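Local coordinates for DotU family type IV/VI secretion system protein (Acinetobacter baumannii, PDB 6Y4R) that forms the cytoplasmic domain of TssL, a key component of the type VI secretion system, and probably belongs to its inner-membrane complex, at residues F41-Q44 / A45-Q49; E117-A120 / A121-F125. All blocks are in the same frame, centred on the assembly; numbering follows the deposited sequence.

Interaction 1: residues F41-Q44 / A45-Q49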
loop_
_atom_site.group_PDB
_atom_site.type_symbol
_atom_site.label_atom_id
_atom_site.label_comp_id
_atom_site.label_asym_id
_atom_site.label_seq_id
_atom_site.Cartn_x
_atom_site.Cartn_y
_atom_site.Cartn_z
ATOM N N PHE A 41 9.597 8.893 -4.192
ATOM C CA PHE A 41 9.971 7.582 -3.677
ATOM C C PHE A 41 10.710 6.763 -4.707
ATOM O O PHE A 41 11.655 6.051 -4.366
ATOM C CB PHE A 41 8.721 6.828 -3.197
ATOM C CG PHE A 41 8.873 5.338 -3.169
ATOM C CD1 PHE A 41 8.067 4.555 -3.957
ATOM C CD2 PHE A 41 9.759 4.709 -2.318
ATOM C CE1 PHE A 41 8.175 3.171 -3.932
ATOM C CE2 PHE A 41 9.865 3.312 -2.300
ATOM C CZ PHE A 41 9.072 2.558 -3.095
ATOM N N GLU A 42 10.344 6.884 -5.972
ATOM C CA GLU A 42 10.985 6.049 -6.978
ATOM C C GLU A 42 12.381 6.569 -7.299
ATOM O O GLU A 42 13.369 5.846 -7.139
ATOM C CB GLU A 42 10.069 5.972 -8.195
ATOM C CG GLU A 42 10.512 5.176 -9.371
ATOM C CD GLU A 42 9.278 4.781 -10.161
ATOM O OE1 GLU A 42 8.219 4.609 -9.512
ATOM O OE2 GLU A 42 9.345 4.654 -11.400
ATOM N N GLN A 43 12.488 7.856 -7.659
ATOM C CA GLN A 43 13.787 8.510 -7.828
ATOM C C GLN A 43 14.748 8.227 -6.672
ATOM O O GLN A 43 15.937 7.973 -6.896
ATOM C CB GLN A 43 13.578 10.020 -7.992
ATOM C CG GLN A 43 14.631 10.895 -7.325
ATOM C CD GLN A 43 14.179 12.333 -7.166
ATOM O OE1 GLN A 43 12.983 12.643 -7.242
ATOM N NE2 GLN A 43 15.145 13.217 -6.940
ATOM N N GLN A 44 14.256 8.264 -5.427
ATOM C CA GLN A 44 15.134 8.022 -4.281
ATOM C C GLN A 44 15.467 6.546 -4.133
ATOM O O GLN A 44 16.599 6.196 -3.786
ATOM C CB GLN A 44 14.497 8.547 -2.992
ATOM C CG GLN A 44 14.391 10.058 -2.896
ATOM C CD GLN A 44 13.951 10.495 -1.513
ATOM O OE1 GLN A 44 13.450 9.682 -0.726
ATOM N NE2 GLN A 44 14.166 11.774 -1.194
ATOM N N ALA A 45 14.493 5.664 -4.366
ATOM C CA ALA A 45 14.766 4.232 -4.258
ATOM C C ALA A 45 15.664 3.751 -5.393
ATOM O O ALA A 45 16.484 2.853 -5.188
ATOM C CB ALA A 45 13.464 3.439 -4.227
ATOM N N LYS A 46 15.518 4.335 -6.598
ATOM C CA LYS A 46 16.400 3.993 -7.703
ATOM C C LYS A 46 17.837 4.423 -7.430
ATOM O O LYS A 46 18.758 3.645 -7.708
ATOM C CB LYS A 46 15.917 4.604 -9.017
ATOM C CG LYS A 46 14.498 4.275 -9.443
ATOM C CD LYS A 46 14.376 4.476 -10.959
ATOM C CE LYS A 46 14.944 5.850 -11.401
ATOM N NZ LYS A 46 15.282 5.795 -12.879
ATOM N N LYS A 47 18.054 5.591 -6.806
ATOM C CA LYS A 47 19.419 6.040 -6.513
ATOM C C LYS A 47 20.060 5.288 -5.391
ATOM O O LYS A 47 21.289 5.309 -5.278
ATOM C CB LYS A 47 19.514 7.423 -5.898
ATOM C CG LYS A 47 19.814 8.666 -6.575
ATOM C CD LYS A 47 18.862 9.638 -6.193
ATOM C CE LYS A 47 19.614 10.820 -6.485
ATOM N NZ LYS A 47 18.799 11.967 -6.156
ATOM N N LEU A 48 19.253 4.730 -4.508
ATOM C CA LEU A 48 19.783 3.884 -3.460
ATOM C C LEU A 48 19.913 2.453 -3.923
ATOM O O LEU A 48 20.277 1.588 -3.126
ATOM C CB LEU A 48 18.928 3.980 -2.193
ATOM C CG LEU A 48 18.922 5.307 -1.409
ATOM C CD1 LEU A 48 17.958 5.245 -0.211
ATOM C CD2 LEU A 48 20.330 5.702 -0.948
ATOM N N GLN A 49 19.628 2.205 -5.200
ATOM C CA GLN A 49 20.002 1.000 -5.917
ATOM C C GLN A 49 19.096 -0.175 -5.561
ATOM O O GLN A 49 19.515 -1.329 -5.681
ATOM C CB GLN A 49 21.482 0.656 -5.660
ATOM C CG GLN A 49 22.421 1.886 -5.773
ATOM C CD GLN A 49 23.527 1.771 -6.793
ATOM O OE1 GLN A 49 23.537 0.864 -7.619
ATOM N NE2 GLN A 49 24.471 2.708 -6.746
#

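Interaction 2: residues E117-A120 / A121-F125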
loop_
_atom_site.group_PDB
_atom_site.type_symbol
_atom_site.label_atom_id
_atom_site.label_comp_id
_atom_site.label_asym_id
_atom_site.label_seq_id
_atom_site.Cartn_x
_atom_site.Cartn_y
_atom_site.Cartn_z
ATOM N N GLU A 117 16.167 -12.124 -0.054
ATOM C CA GLU A 117 16.506 -11.365 -1.248
ATOM C C GLU A 117 15.478 -10.301 -1.603
ATOM O O GLU A 117 15.811 -9.380 -2.360
ATOM C CB GLU A 117 16.729 -12.302 -2.438
ATOM C CG GLU A 117 17.899 -13.280 -2.245
ATOM C CD GLU A 117 17.499 -14.740 -2.172
ATOM O OE1 GLU A 117 16.531 -15.128 -2.858
ATOM O OE2 GLU A 117 18.189 -15.508 -1.470
ATOM N N ARG A 118 14.221 -10.446 -1.178
ATOM C CA ARG A 118 13.228 -9.407 -1.431
ATOM C C ARG A 118 12.557 -8.919 -0.154
ATOM O O ARG A 118 11.422 -8.423 -0.193
ATOM C CB ARG A 118 12.200 -9.865 -2.464
ATOM C CG ARG A 118 12.896 -10.331 -3.736
ATOM C CD ARG A 118 12.476 -9.604 -4.974
ATOM N NE ARG A 118 11.108 -9.820 -5.419
ATOM C CZ ARG A 118 10.269 -8.859 -5.780
ATOM N NH1 ARG A 118 9.076 -9.197 -6.222
ATOM N NH2 ARG A 118 10.636 -7.594 -5.683
ATOM N N LEU A 119 13.301 -8.963 0.964
ATOM C CA LEU A 119 12.756 -8.636 2.278
ATOM C C LEU A 119 12.411 -7.165 2.410
ATOM O O LEU A 119 11.543 -6.812 3.216
ATOM C CB LEU A 119 13.745 -9.046 3.366
ATOM C CG LEU A 119 13.616 -8.479 4.784
ATOM C CD1 LEU A 119 12.462 -9.091 5.520
ATOM C CD2 LEU A 119 14.911 -8.740 5.554
ATOM N N ALA A 120 13.086 -6.289 1.662
ATOM C CA ALA A 120 12.697 -4.878 1.681
ATOM C C ALA A 120 11.296 -4.704 1.110
ATOM O O ALA A 120 10.472 -3.982 1.674
ATOM C CB ALA A 120 13.709 -4.014 0.923
ATOM N N ALA A 121 11.005 -5.370 -0.011
ATOM C CA ALA A 121 9.647 -5.327 -0.546
ATOM C C ALA A 121 8.651 -5.959 0.418
ATOM O O ALA A 121 7.546 -5.439 0.608
ATOM C CB ALA A 121 9.583 -6.051 -1.894
ATOM N N LEU A 122 9.041 -7.052 1.078
ATOM C CA LEU A 122 8.069 -7.790 1.881
ATOM C C LEU A 122 7.721 -7.043 3.159
ATOM O O LEU A 122 6.598 -7.169 3.655
ATOM C CB LEU A 122 8.573 -9.218 2.142
ATOM C CG LEU A 122 7.865 -10.147 3.131
ATOM C CD1 LEU A 122 6.587 -10.668 2.495
ATOM C CD2 LEU A 122 8.771 -11.301 3.454
ATOM N N GLU A 123 8.648 -6.233 3.677
ATOM C CA GLU A 123 8.353 -5.368 4.820
ATOM C C GLU A 123 7.272 -4.336 4.496
ATOM O O GLU A 123 6.484 -3.958 5.372
ATOM C CB GLU A 123 9.628 -4.653 5.253
ATOM C CG GLU A 123 10.437 -5.333 6.342
ATOM C CD GLU A 123 11.897 -4.904 6.317
ATOM O OE1 GLU A 123 12.260 -4.173 5.378
ATOM O OE2 GLU A 123 12.657 -5.188 7.281
ATOM N N VAL A 124 7.247 -3.847 3.251
ATOM C CA VAL A 124 6.204 -2.929 2.783
ATOM C C VAL A 124 4.850 -3.639 2.711
ATOM O O VAL A 124 3.831 -3.105 3.169
ATOM C CB VAL A 124 6.606 -2.304 1.425
ATOM C CG1 VAL A 124 5.441 -1.585 0.771
ATOM C CG2 VAL A 124 7.771 -1.330 1.593
ATOM N N PHE A 125 4.808 -4.842 2.115
ATOM C CA PHE A 125 3.525 -5.534 2.004
ATOM C C PHE A 125 2.953 -5.899 3.365
ATOM O O PHE A 125 1.728 -5.889 3.534
ATOM C CB PHE A 125 3.643 -6.796 1.161
ATOM C CG PHE A 125 3.486 -6.565 -0.319
ATOM C CD1 PHE A 125 4.403 -5.815 -1.022
ATOM C CD2 PHE A 125 2.401 -7.097 -1.009
ATOM C CE1 PHE A 125 4.249 -5.618 -2.390
ATOM C CE2 PHE A 125 2.246 -6.886 -2.359
ATOM C CZ PHE A 125 3.173 -6.154 -3.047
#

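Interaction 1: residues F41-Q44 / A45-Q49
The closing turns of helix 27-47 bring Phe41, Glu42, Gln43 and Gln44 against the residues one turn on, Ala45 to Leu48, through four successive i to i+4 backbone hydrogen bonds. Ala45 N binds Phe41 O at 2.9 Å, and Lys46 N binds Glu42 O at 2.7 Å. The next two are longer: Lys47 N to Gln43 O is 3.2 Å, and Leu48 N to Gln44 O is 3.1 Å. Beyond Leu48 the chain leaves the helix in a Schellman motif: Gln49 takes a positive phi of 77°, and the bond from its N back to Lys46 O, 3.0 Å long, is one of the two that define the motif. On the buried side, the Phe41 ring carries CE2 to 4.1 Å from Ala45 CB, the methyl lying oblique to the ring. A chi1 of 157°, with CG roughly anti to the backbone N, turns the ring so that CE2 comes up to this methyl of the next turn. Phe41 and Ala45 both also touch Leu7 of helix 4-7, while Ala58 and Ile55 of helix 52-71 cover Phe41 and Ala45 respectively. Toward the surface, Glu42 and Lys46 meet through their aliphatic parts, CG to CG at 4.1 Å, with the two chains crossing at a slant. Their charged ends stay apart, and the Glu42 carboxylate instead forms a salt bridge with Lys59. On the exposed face Gln43 and Lys47 run side by side and point the same way, their ends near each other with Gln43 NE2 3.9 Å from Lys47 NZ.

Interaction 2: residues E117-A120 / A121-F125
Arg118, Leu119 and Ala120 meet Ala121 to Val124 within the first turns of helix 119-130, a local contact at the start of a helix packed between helices 52-71, 100-114 and 143-159. Arg118 precedes the helix, and its O takes the N-H of Leu122 at 3.0 Å. One residue on, Leu119 O accepts from Glu123 N, also at 3.0 Å. The Arg118 side chain stands out from the helix beside Ala121: chi1 of -54° places CG beside the backbone N, and NH2 ends 4.2 Å from Ala121 CB, the methyl lying oblique to the guanidinium. Two salt bridges to helix 52-71, NH2 to Asp54 and NH1 to Asp57, hold the guanidinium from beyond the turn and would be expected to fix its rotation. Ala121 CB also touches Arg118 O, at 3.4 Å. Glu123 instead reaches back toward the helix start. Its chain, extended beyond CG, passes Leu119 O with CB at 3.5 Å. The carboxylate then sets OE1 beside the same Leu119 O, again at 3.5 Å, a close pair of acceptors rather than a hydrogen bond. OE2 makes a loose contact with the Leu119 branch carbon CG, at 4.2 Å. Lys160 forms a long, weak ion pair with this OE2, and Ile156 of helix 143-159 lies against both Leu119 and Glu123. Farther round the helix, Val124 CG2 comes 3.8 Å from Ala120 O. The whole is the N-terminal turn of an alpha helix with arginine at the N-cap position, set into the all-helical bundle of a DotU-family domain.

Interactions 1 and 2 sit at contrasting ends of two helices: interaction 1 closes helix 27-47, and interaction 2 opens helix 119-130. Their centres are 15 Å apart, and their nearest atoms about 6 Å, without touching. Both face helix 52-71, the element they share, but by different means. Interaction 1 sets apolar groups against Ile55 and Ala58, with one salt bridge to Lys59, whereas interaction 2 adds to side-chain packing by Ala121 and Phe125 a pair of salt bridges from Arg118. Interaction 1 is largely surface, with mostly exposed polar and lysine side chains; interaction 2 is nearer the chain centre. Phe50 touches Ala45 and Ala120, and Leu8 touches Phe41 and Val124.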